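PDB 3UN7: peptidoglycan D,D-transpeptidase PbpA from Mycobacterium tuberculosis, which probably cross-links the peptidoglycan of the mycobacterial cell wall as a penicillin-binding D,D-transpeptidase and takes part in regulating cell length. Local coordinates for residues Ala135-Val147 against Ala325-Leu338. Sequence-based numbering, arbitrary orientation.
Sequences ALEPSTGKILALV and ATIANGGITMRPYL
Two backbone hydrogen bonds tie Tyr-337 to Gly-141 and Ile-143, where the turn passes into the next strand: its N donates to Gly-141 O (2.9 Å), and its O accepts from Ile-143 N (2.9 Å). Gly-141 O also takes a CA-H...O contact from Pro-336. Glycine suits position 141, where phi is positive and the backbone packs close to Arg-335 O and Met-334 CB. Water bridges continue the seam: one water donates to Thr-140 O and Arg-335 O, another links Pro-138 O to Met-334 N. The turn joins strands 131-136 and 143-149, at one side of the five-stranded antiparallel sheet of the transpeptidase domain, and lies against the chain leaving helix 317-328, which closes in a Schellman motif with Gly-330, at positive phi, as the C-prime residue. Among apolar contacts, compact Ala-325 and Ala-328 let the Pro-138 ring settle on the helix, CB to Ala-328 CB 3.7 Å, while Ile-143 CD1 meets Pro-336 CB. Met-334, flexible and unbranched, bends at chi2 and chi3 (-62° and -70°) along the turn backbone, bringing CE to 3.4 Å from Ser-139 O. At Tyr-337, chi1 of 65° sets the ring alongside Lys-142, whose CG lies 3.3 Å from Tyr-337 OH; the flat ring offers one face to Lys-142 CA, offset toward the rim, and its CE2 edge to Thr-140 O.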
loop_
_atom_site.group_PDB
_atom_site.type_symbol
_atom_site.label_atom_id
_atom_site.label_comp_id
_atom_site.label_asym_id
_atom_site.label_seq_id
_atom_site.Cartn_x
_atom_site.Cartn_y
_atom_site.Cartn_z
ATOM N N ALA A 135 -0.043 -1.169 -5.778
ATOM C CA ALA A 135 -0.563 -0.534 -6.967
ATOM C C ALA A 135 -2.062 -0.796 -7.041
ATOM O O ALA A 135 -2.537 -1.913 -6.811
ATOM C CB ALA A 135 0.162 -1.032 -8.231
ATOM N N LEU A 136 -2.798 0.263 -7.335
ATOM C CA LEU A 136 -4.256 0.218 -7.384
ATOM C C LEU A 136 -4.706 0.792 -8.707
ATOM O O LEU A 136 -4.037 1.659 -9.284
ATOM C CB LEU A 136 -4.870 1.055 -6.249
ATOM C CG LEU A 136 -4.534 0.695 -4.792
ATOM C CD1 LEU A 136 -5.213 1.668 -3.833
ATOM C CD2 LEU A 136 -4.962 -0.753 -4.463
ATOM N N GLU A 137 -5.841 0.314 -9.190
ATOM C CA GLU A 137 -6.487 0.922 -10.352
ATOM C C GLU A 137 -7.525 1.890 -9.815
ATOM O O GLU A 137 -8.510 1.450 -9.229
ATOM C CB GLU A 137 -7.174 -0.155 -11.187
ATOM C CG GLU A 137 -7.829 0.377 -12.458
ATOM C CD GLU A 137 -8.192 -0.757 -13.381
ATOM O OE1 GLU A 137 -9.156 -1.478 -13.078
ATOM O OE2 GLU A 137 -7.497 -0.942 -14.398
ATOM N N PRO A 138 -7.318 3.209 -10.011
ATOM C CA PRO A 138 -8.151 4.161 -9.287
ATOM C C PRO A 138 -9.649 4.134 -9.615
ATOM O O PRO A 138 -10.450 4.360 -8.712
ATOM C CB PRO A 138 -7.499 5.518 -9.605
ATOM C CG PRO A 138 -6.091 5.176 -10.053
ATOM C CD PRO A 138 -6.309 3.908 -10.835
ATOM N N SER A 139 -10.016 3.814 -10.863
ATOM C CA SER A 139 -11.410 3.831 -11.293
ATOM C C SER A 139 -12.203 2.601 -10.834
ATOM O O SER A 139 -13.435 2.596 -10.885
ATOM C CB SER A 139 -11.494 3.952 -12.819
ATOM O OG SER A 139 -10.938 2.815 -13.458
ATOM N N THR A 140 -11.506 1.557 -10.393
ATOM C CA THR A 140 -12.179 0.323 -10.024
ATOM C C THR A 140 -11.895 -0.139 -8.614
ATOM O O THR A 140 -12.726 -0.823 -8.034
ATOM C CB THR A 140 -11.802 -0.840 -10.965
ATOM O OG1 THR A 140 -10.394 -1.069 -10.865
ATOM C CG2 THR A 140 -12.175 -0.530 -12.398
ATOM N N GLY A 141 -10.727 0.215 -8.067
ATOM C CA GLY A 141 -10.266 -0.378 -6.805
ATOM C C GLY A 141 -9.524 -1.710 -6.902
ATOM O O GLY A 141 -9.144 -2.295 -5.883
ATOM N N LYS A 142 -9.304 -2.206 -8.117
ATOM C CA LYS A 142 -8.495 -3.402 -8.301
ATOM C C LYS A 142 -7.131 -3.233 -7.686
ATOM O O LYS A 142 -6.483 -2.202 -7.902
ATOM C CB LYS A 142 -8.289 -3.713 -9.778
ATOM C CG LYS A 142 -9.410 -4.433 -10.418
ATOM C CD LYS A 142 -8.960 -4.917 -11.784
ATOM C CE LYS A 142 -10.130 -4.976 -12.729
ATOM N NZ LYS A 142 -9.729 -5.475 -14.078
ATOM N N ILE A 143 -6.697 -4.238 -6.922
ATOM C CA ILE A 143 -5.337 -4.241 -6.343
ATOM C C ILE A 143 -4.464 -4.923 -7.390
ATOM O O ILE A 143 -4.630 -6.110 -7.664
ATOM C CB ILE A 143 -5.283 -4.938 -4.937
ATOM C CG1 ILE A 143 -6.035 -4.088 -3.891
ATOM C CG2 ILE A 143 -3.829 -5.180 -4.478
ATOM C CD1 ILE A 143 -6.288 -4.818 -2.567
ATOM N N LEU A 144 -3.581 -4.146 -8.011
ATOM C CA LEU A 144 -2.783 -4.612 -9.147
ATOM C C LEU A 144 -1.418 -5.145 -8.706
ATOM O O LEU A 144 -0.788 -5.927 -9.412
ATOM C CB LEU A 144 -2.621 -3.487 -10.187
ATOM C CG LEU A 144 -3.894 -2.805 -10.708
ATOM C CD1 LEU A 144 -3.552 -1.558 -11.544
ATOM C CD2 LEU A 144 -4.744 -3.761 -11.531
ATOM N N ALA A 145 -0.979 -4.724 -7.525
ATOM C CA ALA A 145 0.221 -5.265 -6.936
ATOM C C ALA A 145 0.135 -5.081 -5.447
ATOM O O ALA A 145 -0.390 -4.072 -4.955
ATOM C CB ALA A 145 1.490 -4.573 -7.493
ATOM N N LEU A 146 0.656 -6.078 -4.744
ATOM C CA LEU A 146 0.739 -6.081 -3.303
ATOM C C LEU A 146 2.075 -6.737 -2.989
ATOM O O LEU A 146 2.186 -7.955 -2.979
ATOM C CB LEU A 146 -0.427 -6.883 -2.720
ATOM C CG LEU A 146 -0.827 -6.638 -1.268
ATOM C CD1 LEU A 146 -1.404 -5.228 -1.096
ATOM C CD2 LEU A 146 -1.861 -7.707 -0.837
ATOM N N VAL A 147 3.094 -5.910 -2.814
ATOM C CA VAL A 147 4.474 -6.370 -2.640
ATOM C C VAL A 147 4.955 -6.084 -1.227
ATOM O O VAL A 147 4.728 -5.005 -0.699
ATOM C CB VAL A 147 5.424 -5.732 -3.670
ATOM C CG1 VAL A 147 6.871 -6.173 -3.420
ATOM C CG2 VAL A 147 5.011 -6.133 -5.097
ATOM N N ALA A 325 -5.038 7.076 -5.044
ATOM C CA ALA A 325 -6.088 6.542 -5.940
ATOM C C ALA A 325 -7.375 7.380 -5.873
ATOM O O ALA A 325 -8.022 7.632 -6.878
ATOM C CB ALA A 325 -6.400 5.089 -5.574
ATOM N N THR A 326 -7.738 7.787 -4.665
ATOM C CA THR A 326 -8.891 8.666 -4.438
ATOM C C THR A 326 -8.778 10.008 -5.181
ATOM O O THR A 326 -9.700 10.405 -5.895
ATOM C CB THR A 326 -9.121 8.861 -2.910
ATOM O OG1 THR A 326 -9.433 7.581 -2.336
ATOM C CG2 THR A 326 -10.283 9.817 -2.611
ATOM N N ILE A 327 -7.651 10.690 -5.019
ATOM C CA ILE A 327 -7.376 11.925 -5.753
ATOM C C ILE A 327 -7.439 11.634 -7.255
ATOM O O ILE A 327 -8.142 12.322 -7.983
ATOM C CB ILE A 327 -6.029 12.548 -5.310
ATOM C CG1 ILE A 327 -6.128 12.982 -3.841
ATOM C CG2 ILE A 327 -5.667 13.780 -6.147
ATOM C CD1 ILE A 327 -4.778 13.103 -3.127
ATOM N N ALA A 328 -6.758 10.569 -7.685
ATOM C CA ALA A 328 -6.720 10.150 -9.090
ATOM C C ALA A 328 -8.113 9.957 -9.686
ATOM O O ALA A 328 -8.369 10.296 -10.847
ATOM C CB ALA A 328 -5.909 8.856 -9.217
ATOM N N ASN A 329 -9.011 9.404 -8.880
ATOM C CA ASN A 329 -10.392 9.156 -9.291
ATOM C C ASN A 329 -11.360 10.323 -8.965
ATOM O O ASN A 329 -12.534 10.100 -8.654
ATOM C CB ASN A 329 -10.868 7.854 -8.629
ATOM C CG ASN A 329 -12.140 7.312 -9.235
ATOM O OD1 ASN A 329 -12.282 7.220 -10.458
ATOM N ND2 ASN A 329 -13.074 6.922 -8.375
ATOM N N GLY A 330 -10.871 11.561 -9.019
ATOM C CA GLY A 330 -11.745 12.734 -8.840
ATOM C C GLY A 330 -12.354 12.910 -7.453
ATOM O O GLY A 330 -13.370 13.607 -7.303
ATOM N N GLY A 331 -11.726 12.315 -6.434
ATOM C CA GLY A 331 -12.192 12.456 -5.032
ATOM C C GLY A 331 -13.035 11.290 -4.534
ATOM O O GLY A 331 -13.441 11.252 -3.370
ATOM N N ILE A 332 -13.303 10.334 -5.416
ATOM C CA ILE A 332 -14.100 9.148 -5.074
ATOM C C ILE A 332 -13.199 7.948 -4.772
ATOM O O ILE A 332 -12.355 7.563 -5.587
ATOM C CB ILE A 332 -15.134 8.807 -6.181
ATOM C CG1 ILE A 332 -16.187 9.916 -6.285
ATOM C CG2 ILE A 332 -15.830 7.476 -5.909
ATOM C CD1 ILE A 332 -17.061 9.817 -7.555
ATOM N N THR A 333 -13.385 7.379 -3.584
ATOM C CA THR A 333 -12.669 6.194 -3.164
ATOM C C THR A 333 -13.419 4.940 -3.610
ATOM O O THR A 333 -14.570 4.719 -3.226
ATOM C CB THR A 333 -12.470 6.157 -1.640
ATOM O OG1 THR A 333 -11.976 7.425 -1.189
ATOM C CG2 THR A 333 -11.443 5.072 -1.262
ATOM N N MET A 334 -12.761 4.141 -4.443
ATOM C CA MET A 334 -13.285 2.840 -4.813
ATOM C C MET A 334 -12.815 1.813 -3.782
ATOM O O MET A 334 -11.678 1.870 -3.306
ATOM C CB MET A 334 -12.844 2.463 -6.222
ATOM C CG MET A 334 -13.266 3.488 -7.299
ATOM S SD MET A 334 -15.046 3.693 -7.461
ATOM C CE MET A 334 -15.512 2.130 -8.192
ATOM N N ARG A 335 -13.708 0.895 -3.425
ATOM C CA ARG A 335 -13.391 -0.162 -2.485
ATOM C C ARG A 335 -12.308 -1.059 -3.085
ATOM O O ARG A 335 -12.499 -1.622 -4.174
ATOM C CB ARG A 335 -14.656 -0.966 -2.156
ATOM C CG ARG A 335 -14.427 -2.139 -1.216
ATOM C CD ARG A 335 -15.740 -2.553 -0.585
ATOM N NE ARG A 335 -16.241 -1.444 0.225
ATOM C CZ ARG A 335 -17.464 -1.350 0.746
ATOM N NH1 ARG A 335 -18.372 -2.310 0.547
ATOM N NH2 ARG A 335 -17.775 -0.278 1.464
ATOM N N PRO A 336 -11.159 -1.175 -2.395
ATOM C CA PRO A 336 -10.098 -1.985 -2.987
ATOM C C PRO A 336 -10.425 -3.466 -2.877
ATOM O O PRO A 336 -10.994 -3.929 -1.876
ATOM C CB PRO A 336 -8.844 -1.627 -2.169
ATOM C CG PRO A 336 -9.325 -0.999 -0.938
ATOM C CD PRO A 336 -10.769 -0.585 -1.098
ATOM N N TYR A 337 -10.103 -4.198 -3.924
ATOM C CA TYR A 337 -10.337 -5.629 -3.888
ATOM C C TYR A 337 -9.236 -6.362 -4.613
ATOM O O TYR A 337 -8.661 -5.820 -5.560
ATOM C CB TYR A 337 -11.714 -5.984 -4.458
ATOM C CG TYR A 337 -11.936 -5.695 -5.933
ATOM C CD1 TYR A 337 -11.864 -6.721 -6.879
ATOM C CD2 TYR A 337 -12.299 -4.414 -6.375
ATOM C CE1 TYR A 337 -12.103 -6.482 -8.226
ATOM C CE2 TYR A 337 -12.536 -4.163 -7.728
ATOM C CZ TYR A 337 -12.434 -5.210 -8.643
ATOM O OH TYR A 337 -12.662 -5.005 -9.981
ATOM N N LEU A 338 -8.985 -7.601 -4.158
ATOM C CA LEU A 338 -7.902 -8.453 -4.635
ATOM C C LEU A 338 -8.422 -9.621 -5.451
ATOM O O LEU A 338 -7.668 -10.244 -6.200
ATOM C CB LEU A 338 -7.134 -9.013 -3.432
ATOM C CG LEU A 338 -5.894 -9.876 -3.641
ATOM C CD1 LEU A 338 -4.895 -9.089 -4.484
ATOM C CD2 LEU A 338 -5.288 -10.207 -2.248
HETATM O O HOH W 1 -10.336 4.783 -6.074
HETATM O O HOH W 2 -14.383 -1.341 -5.941
#